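Local coordinates for metallophosphoesterase (PDB 4J6O), which probably removes 2'- and 3'-terminal phosphates, including cyclic ones, from broken RNA ends as the manganese-binding, calcineurin-like phosphatase domain of the bacterial Pnkp-Hen1 repair system, at residues G157-E160 and E161-G164; V190-W194 and A195-R199; A235-P239 and E240-V244. One frame throughout, in Å; residues are numbered along the deposited sequence.

Interaction 1 of 3, residues G157-E160 and E161-G164; sequences GMKE and EFQG
Met-158 and Gln-163 meet through a side-chain amide and a backbone carbonyl: Gln-163 NE2 donates to Met-158 O at 3.0 Å. The bond is nearly straight, with an angle of 164° at the hydrogen, and the acceptor lies close to the plane of the amide. The same NE2 has a probable hydrogen bond to Tyr-198 OH, and Gln-163 OE1 accepts one from a bound triethylene glycol, probably from the crystallisation liquor, so both ends of the amide are engaged. Backbone bonds close a short 3-10 turn in the loop between strand 151-154 and helix 168-176. Phe-162 N donates to Lys-159 O at 3.1 Å, and Gln-163 N donates to Glu-160 O at 3.2 Å, with a second, weak bond to Lys-159 O.

The cationic end of Lys-159 is satisfied by Glu-178, with which NZ forms a salt bridge, and by a water. That water accepts from Lys-159 NZ at 2.9 Å and donates to Glu-161 OE1; the two charged atoms are themselves 4.2 Å apart, beyond a salt bridge. With CG set between backbone N and carbonyl carbon (chi1 60°), the lysine chain runs extended across the Phe-162 ring. Its CE lies over one face, 3.7 Å from the Phe-162 centroid and 20° off the normal, a CH-pi contact. Met-158 SD instead lies at the edge of the same ring, a Met-aromatic contact, and touches Phe-162 CB at 3.5 Å. Met-158 and Phe-162 both pack on Val-170 of helix 168-176.

Sulfur and ring are thus buried against the helix, while the lysine lays CE on the aromatic face and directs its amine to Glu-178 and, through the water, to Glu-161. Both carboxylates would be expected to stabilise the protonated amine.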
# COMPACT_ATOMS: atom_id res chain seq x y z
N GLY A 157 8.26 5.01 -1.69
CA GLY A 157 9.19 5.88 -0.97
C GLY A 157 9.00 7.36 -1.33
O GLY A 157 8.15 7.70 -2.15
N MET A 158 9.74 8.21 -0.66
CA MET A 158 9.68 9.64 -0.96
C MET A 158 11.01 10.27 -0.53
O MET A 158 11.29 10.44 0.67
CB MET A 158 8.47 10.30 -0.27
CG MET A 158 8.17 11.72 -0.81
SD MET A 158 7.92 11.74 -2.56
CE MET A 158 6.40 10.78 -2.73
N LYS A 159 11.84 10.63 -1.51
CA LYS A 159 13.10 11.28 -1.18
C LYS A 159 12.85 12.66 -0.56
O LYS A 159 11.77 13.24 -0.74
CB LYS A 159 14.00 11.37 -2.42
CG LYS A 159 13.41 12.13 -3.55
CD LYS A 159 14.55 12.30 -4.61
CE LYS A 159 14.06 12.76 -5.95
NZ LYS A 159 15.23 12.98 -6.88
N GLU A 160 13.82 13.15 0.22
CA GLU A 160 13.64 14.35 1.05
C GLU A 160 13.08 15.57 0.33
O GLU A 160 12.14 16.20 0.82
CB GLU A 160 14.96 14.73 1.72
CG GLU A 160 14.83 15.96 2.60
CD GLU A 160 16.06 16.20 3.44
OE1 GLU A 160 17.06 15.46 3.30
OE2 GLU A 160 16.01 17.14 4.26
N GLU A 161 13.66 15.88 -0.83
CA GLU A 161 13.32 17.05 -1.63
C GLU A 161 11.84 17.11 -2.00
O GLU A 161 11.30 18.18 -2.24
CB GLU A 161 14.20 17.06 -2.91
CG GLU A 161 13.91 18.16 -3.93
CD GLU A 161 14.57 17.91 -5.31
OE1 GLU A 161 15.29 16.89 -5.48
OE2 GLU A 161 14.35 18.74 -6.24
N PHE A 162 11.17 15.95 -2.05
CA PHE A 162 9.83 15.88 -2.61
C PHE A 162 8.79 15.79 -1.47
O PHE A 162 7.59 15.91 -1.68
CB PHE A 162 9.68 14.59 -3.42
CG PHE A 162 10.30 14.61 -4.78
CD1 PHE A 162 11.04 15.69 -5.26
CD2 PHE A 162 10.11 13.53 -5.61
CE1 PHE A 162 11.59 15.65 -6.53
CE2 PHE A 162 10.66 13.48 -6.88
CZ PHE A 162 11.39 14.55 -7.35
N GLN A 163 9.25 15.51 -0.26
CA GLN A 163 8.32 15.36 0.85
C GLN A 163 7.51 16.61 1.08
O GLN A 163 8.03 17.73 1.16
CB GLN A 163 9.02 14.93 2.12
CG GLN A 163 9.61 13.51 2.03
CD GLN A 163 10.48 13.21 3.22
OE1 GLN A 163 10.57 14.00 4.13
NE2 GLN A 163 11.16 12.07 3.19
N GLY A 164 6.20 16.42 1.12
CA GLY A 164 5.31 17.53 1.34
C GLY A 164 4.94 18.28 0.08
O GLY A 164 4.15 19.21 0.13
O HOH W 1 15.52 15.75 -7.74

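Interaction 2 of 3, residues V190-W194 and A195-R199; sequences VRYDW and ASDYR
Two first torsions prepare the turn joining Asp-193 to Ser-196 and Trp-194 to Tyr-198. Asp-193 carries CG opposite its backbone N (chi1 -179°), which presents both carboxylate oxygens to Ser-196. OD1 takes Ser-196 N at 3.2 Å and OD2 takes Ser-196 OG at 2.9 Å, each donor approaching from above the carboxylate plane. A water donates to Asp-193 OD1 and accepts from Ala-195 N. Trp-194, with CG between N and the carbonyl carbon (chi1 70°), folds its indole over the next residue: Ala-195 CB stands over the six-membered ring, 4.2 Å from its centroid. The rim of that ring then meets Tyr-198, Trp-194 CZ3 to Tyr-198 CD1 being 3.7 Å, in an offset edge-to-face pair with planes at 84°. Phe-173 and Tyr-206 make further edge-to-face pairs with the indole. Farther out, Tyr-192 OH donates to the anti lone pair of Asp-197 OD2 at 2.6 Å, tying the residue before Asp-193 to the third residue of the turn. The backbone here is an inverse gamma turn centred on Asp-193 followed by a type I beta turn from Ala-195 to Tyr-198, in the loop leading to sheet strand 203-206.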
# COMPACT_ATOMS: atom_id res chain seq x y z
N VAL A 190 17.37 1.96 -15.24
CA VAL A 190 17.77 1.46 -13.92
C VAL A 190 17.06 2.20 -12.78
O VAL A 190 17.04 3.43 -12.78
CB VAL A 190 19.27 1.69 -13.75
CG1 VAL A 190 19.73 1.19 -12.40
CG2 VAL A 190 20.03 0.97 -14.85
N ARG A 191 16.52 1.49 -11.79
CA ARG A 191 15.84 2.19 -10.69
C ARG A 191 16.88 2.93 -9.86
O ARG A 191 17.95 2.40 -9.55
CB ARG A 191 15.08 1.22 -9.77
CG ARG A 191 13.79 0.72 -10.36
CD ARG A 191 12.89 0.06 -9.32
NE ARG A 191 11.65 -0.37 -9.94
CZ ARG A 191 11.43 -1.61 -10.38
NH1 ARG A 191 12.39 -2.53 -10.26
NH2 ARG A 191 10.27 -1.92 -10.95
N TYR A 192 16.53 4.14 -9.42
CA TYR A 192 17.43 4.91 -8.58
C TYR A 192 17.23 4.49 -7.12
O TYR A 192 16.07 4.41 -6.64
CB TYR A 192 17.09 6.39 -8.72
CG TYR A 192 17.77 7.27 -7.72
CD1 TYR A 192 19.13 7.16 -7.46
CD2 TYR A 192 17.04 8.22 -7.00
CE1 TYR A 192 19.74 7.98 -6.51
CE2 TYR A 192 17.63 9.04 -6.08
CZ TYR A 192 18.96 8.90 -5.81
OH TYR A 192 19.53 9.73 -4.88
N ASP A 193 18.34 4.17 -6.45
CA ASP A 193 18.30 3.72 -5.05
C ASP A 193 18.29 4.96 -4.16
O ASP A 193 19.33 5.37 -3.63
CB ASP A 193 19.56 2.95 -4.76
CG ASP A 193 19.62 2.42 -3.35
OD1 ASP A 193 18.73 2.76 -2.52
OD2 ASP A 193 20.58 1.70 -3.08
N TRP A 194 17.13 5.56 -4.04
CA TRP A 194 17.00 6.82 -3.34
C TRP A 194 17.27 6.63 -1.84
O TRP A 194 17.73 7.56 -1.15
CB TRP A 194 15.60 7.37 -3.59
CG TRP A 194 14.53 6.58 -2.88
CD1 TRP A 194 13.87 5.49 -3.36
CD2 TRP A 194 14.05 6.77 -1.53
NE1 TRP A 194 13.01 5.00 -2.42
CE2 TRP A 194 13.08 5.77 -1.29
CE3 TRP A 194 14.34 7.68 -0.52
CZ2 TRP A 194 12.41 5.62 -0.05
CZ3 TRP A 194 13.67 7.54 0.73
CH2 TRP A 194 12.70 6.54 0.93
N ALA A 195 16.95 5.44 -1.33
CA ALA A 195 17.06 5.27 0.12
C ALA A 195 18.53 5.33 0.58
O ALA A 195 18.83 5.82 1.67
CB ALA A 195 16.40 3.95 0.56
N SER A 196 19.44 4.87 -0.26
CA SER A 196 20.86 5.00 0.08
C SER A 196 21.33 6.44 0.23
O SER A 196 22.20 6.73 1.06
CB SER A 196 21.74 4.24 -0.88
OG SER A 196 21.57 2.86 -0.64
N ASP A 197 20.75 7.34 -0.55
CA ASP A 197 21.18 8.72 -0.52
C ASP A 197 20.35 9.55 0.42
O ASP A 197 20.56 10.75 0.52
CB ASP A 197 21.08 9.33 -1.92
CG ASP A 197 22.12 8.77 -2.88
OD1 ASP A 197 23.16 8.24 -2.42
OD2 ASP A 197 21.87 8.86 -4.11
N TYR A 198 19.39 8.92 1.11
CA TYR A 198 18.45 9.65 1.97
C TYR A 198 19.08 10.10 3.31
O TYR A 198 19.70 9.31 4.04
CB TYR A 198 17.20 8.79 2.23
CG TYR A 198 16.12 9.49 3.03
CD1 TYR A 198 15.29 10.42 2.43
CD2 TYR A 198 15.93 9.21 4.39
CE1 TYR A 198 14.29 11.08 3.14
CE2 TYR A 198 14.93 9.84 5.10
CZ TYR A 198 14.11 10.77 4.49
OH TYR A 198 13.10 11.44 5.17
N ARG A 199 18.90 11.38 3.60
CA ARG A 199 19.43 11.98 4.81
C ARG A 199 18.36 12.87 5.44
O ARG A 199 18.65 13.80 6.17
CB ARG A 199 20.69 12.81 4.49
CG ARG A 199 21.85 12.01 3.90
CD ARG A 199 22.25 10.87 4.83
NE ARG A 199 23.44 10.14 4.37
CZ ARG A 199 23.43 9.14 3.49
NH1 ARG A 199 22.30 8.72 2.93
NH2 ARG A 199 24.57 8.55 3.17
O HOH W 2 16.02 3.06 -2.68

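Interaction 3 of 3, residues A235-P239 and E240-V244; sequences AYRYP and EREIV
Arg-237 and Glu-242 are paired twice, by backbone and by side chain, in the hairpin of strands 232-238 and 242-247. Ala-235 and Val-244 form an antiparallel hydrogen-bonded pair, Ala-235 N to Val-244 O at 2.8 Å, with the return bond in place. At the next hydrogen-bonded pair Arg-237 N reaches Glu-242 O, also at 2.8 Å. Arg-237 O receives two N-H groups, Glu-242 N at 3.3 Å and, weakly, Arg-241 N. Arg-241 and Glu-242 both face Arg-237, a beta bulge, and the positive phi of Arg-241 (55°) makes it the G1 type.

Among the charges, Arg-237 NH1 makes a salt bridge to Glu-242 OE1 at 3.0 Å. The oxygen sits at the guanidinium edge, near its plane, whereas NH1 comes from above the carboxylate plane. A bend at chi3 (71°) turns the arginine toward this partner. Glu-240 lies over a face of the same guanidinium without receiving an N-H from it; its carboxylate is held instead by Arg-58. A water joins Pro-239 O to Arg-241 NE across the turn, which contains the cis peptide before Pro-239.

Van der Waals contacts split between the two sheet faces. On the face of Tyr-236 and Ile-243, a non-hydrogen-bonded pair, Ile-243 CD1 meets Tyr-236 CD2 at 3.5 Å; Arg-241 runs alongside the tyrosine, its CG 3.1 Å from Tyr-236 OH. On the other face Val-244 CG2 touches Arg-237 CD at 3.6 Å, near Leu-34.

The end of the hairpin is held by a carbonyl that takes two N-H groups, one of them weakly, and by a cross-strand ion pair. The Glu-242 and Glu-240 carboxylates would probably offset the closeness of like-charged Arg-58 to Arg-237, and Asp-15 adds a long, weak ion pair.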
# COMPACT_ATOMS: atom_id res chain seq x y z
N ALA A 235 3.45 -5.47 9.32
CA ALA A 235 3.06 -4.15 9.82
C ALA A 235 4.21 -3.56 10.59
O ALA A 235 4.94 -4.29 11.29
CB ALA A 235 1.85 -4.23 10.80
N TYR A 236 4.38 -2.25 10.49
CA TYR A 236 5.37 -1.52 11.25
C TYR A 236 4.61 -0.65 12.24
O TYR A 236 3.75 0.17 11.85
CB TYR A 236 6.23 -0.67 10.28
CG TYR A 236 7.35 0.14 10.94
CD1 TYR A 236 7.09 1.38 11.53
CD2 TYR A 236 8.65 -0.30 10.89
CE1 TYR A 236 8.13 2.12 12.11
CE2 TYR A 236 9.69 0.43 11.44
CZ TYR A 236 9.42 1.63 12.03
OH TYR A 236 10.48 2.34 12.54
N ARG A 237 4.88 -0.87 13.54
CA ARG A 237 4.14 -0.14 14.56
C ARG A 237 4.93 1.12 14.88
O ARG A 237 6.13 1.09 15.11
CB ARG A 237 3.99 -1.02 15.82
CG ARG A 237 3.46 -2.35 15.47
CD ARG A 237 3.08 -3.15 16.72
NE ARG A 237 1.89 -2.65 17.38
CZ ARG A 237 1.86 -2.29 18.68
NH1 ARG A 237 2.96 -2.31 19.44
NH2 ARG A 237 0.73 -1.88 19.23
N TYR A 238 4.24 2.24 14.77
CA TYR A 238 4.80 3.56 15.01
C TYR A 238 4.06 4.24 16.16
O TYR A 238 2.84 4.28 16.14
CB TYR A 238 4.61 4.40 13.74
CG TYR A 238 5.19 5.79 13.85
CD1 TYR A 238 4.43 6.80 14.39
CD2 TYR A 238 6.49 6.07 13.43
CE1 TYR A 238 4.96 8.09 14.51
CE2 TYR A 238 7.02 7.36 13.53
CZ TYR A 238 6.25 8.35 14.10
OH TYR A 238 6.75 9.64 14.23
N PRO A 239 4.78 4.85 17.12
CA PRO A 239 6.22 5.13 17.15
C PRO A 239 7.06 4.07 17.81
O PRO A 239 8.27 4.33 17.97
CB PRO A 239 6.31 6.42 17.97
CG PRO A 239 5.20 6.23 18.96
CD PRO A 239 4.06 5.59 18.17
N GLU A 240 6.49 2.91 18.13
CA GLU A 240 7.25 1.82 18.73
C GLU A 240 8.39 1.30 17.88
O GLU A 240 9.34 0.70 18.40
CB GLU A 240 6.31 0.68 19.13
CG GLU A 240 5.24 1.09 20.11
CD GLU A 240 4.00 1.65 19.48
OE1 GLU A 240 3.99 1.90 18.25
OE2 GLU A 240 3.01 1.87 20.22
N ARG A 241 8.30 1.50 16.55
CA ARG A 241 9.32 0.99 15.65
C ARG A 241 9.49 -0.52 15.87
O ARG A 241 10.60 -1.03 15.97
CB ARG A 241 10.62 1.80 15.77
CG ARG A 241 10.34 3.30 15.53
CD ARG A 241 11.54 4.09 15.13
NE ARG A 241 11.22 5.50 15.11
CZ ARG A 241 11.96 6.41 14.50
NH1 ARG A 241 11.60 7.69 14.55
NH2 ARG A 241 13.07 6.04 13.87
N GLU A 242 8.34 -1.20 15.90
CA GLU A 242 8.29 -2.67 16.03
C GLU A 242 7.71 -3.31 14.79
O GLU A 242 6.73 -2.80 14.20
CB GLU A 242 7.36 -3.03 17.16
CG GLU A 242 7.93 -2.64 18.49
CD GLU A 242 6.96 -2.83 19.64
OE1 GLU A 242 5.80 -3.24 19.39
OE2 GLU A 242 7.39 -2.55 20.79
N ILE A 243 8.30 -4.44 14.41
CA ILE A 243 7.84 -5.25 13.29
C ILE A 243 6.90 -6.36 13.78
O ILE A 243 7.26 -7.11 14.71
CB ILE A 243 9.00 -5.87 12.56
CG1 ILE A 243 9.96 -4.80 12.04
CG2 ILE A 243 8.53 -6.75 11.42
CD1 ILE A 243 9.29 -3.70 11.31
N VAL A 244 5.72 -6.47 13.18
CA VAL A 244 4.76 -7.56 13.44
C VAL A 244 4.40 -8.16 12.09
O VAL A 244 4.18 -7.42 11.14
CB VAL A 244 3.48 -7.06 14.11
CG1 VAL A 244 2.45 -8.20 14.29
CG2 VAL A 244 3.84 -6.44 15.50
O HOH W 3 9.42 6.60 16.69

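Overall arrangement
Interactions 1 and 2 are neighbours, their centres 11 Å apart, and they touch directly: the probable hydrogen bond between Gln-163 NE2 and Tyr-198 OH, 2.8 Å long, joins them, and Gly-157 CA packs 3.4 Å from Trp-194 CZ2. Phe-173 of helix 168-176 is shared, meeting both Met-158 and Trp-194. Interaction 3 stands apart, its centre about 21 Å from that of interaction 1 and 23 Å from that of interaction 2. Strand 203-206 is touched from both interaction 2 and interaction 3: Tyr-198 packs on its Val-204, Tyr-236 on its Leu-203 and Val-205. The hairpin of interaction 3 also pairs with strand 14-17, which leads to the manganese ligands Asp-19 and His-21.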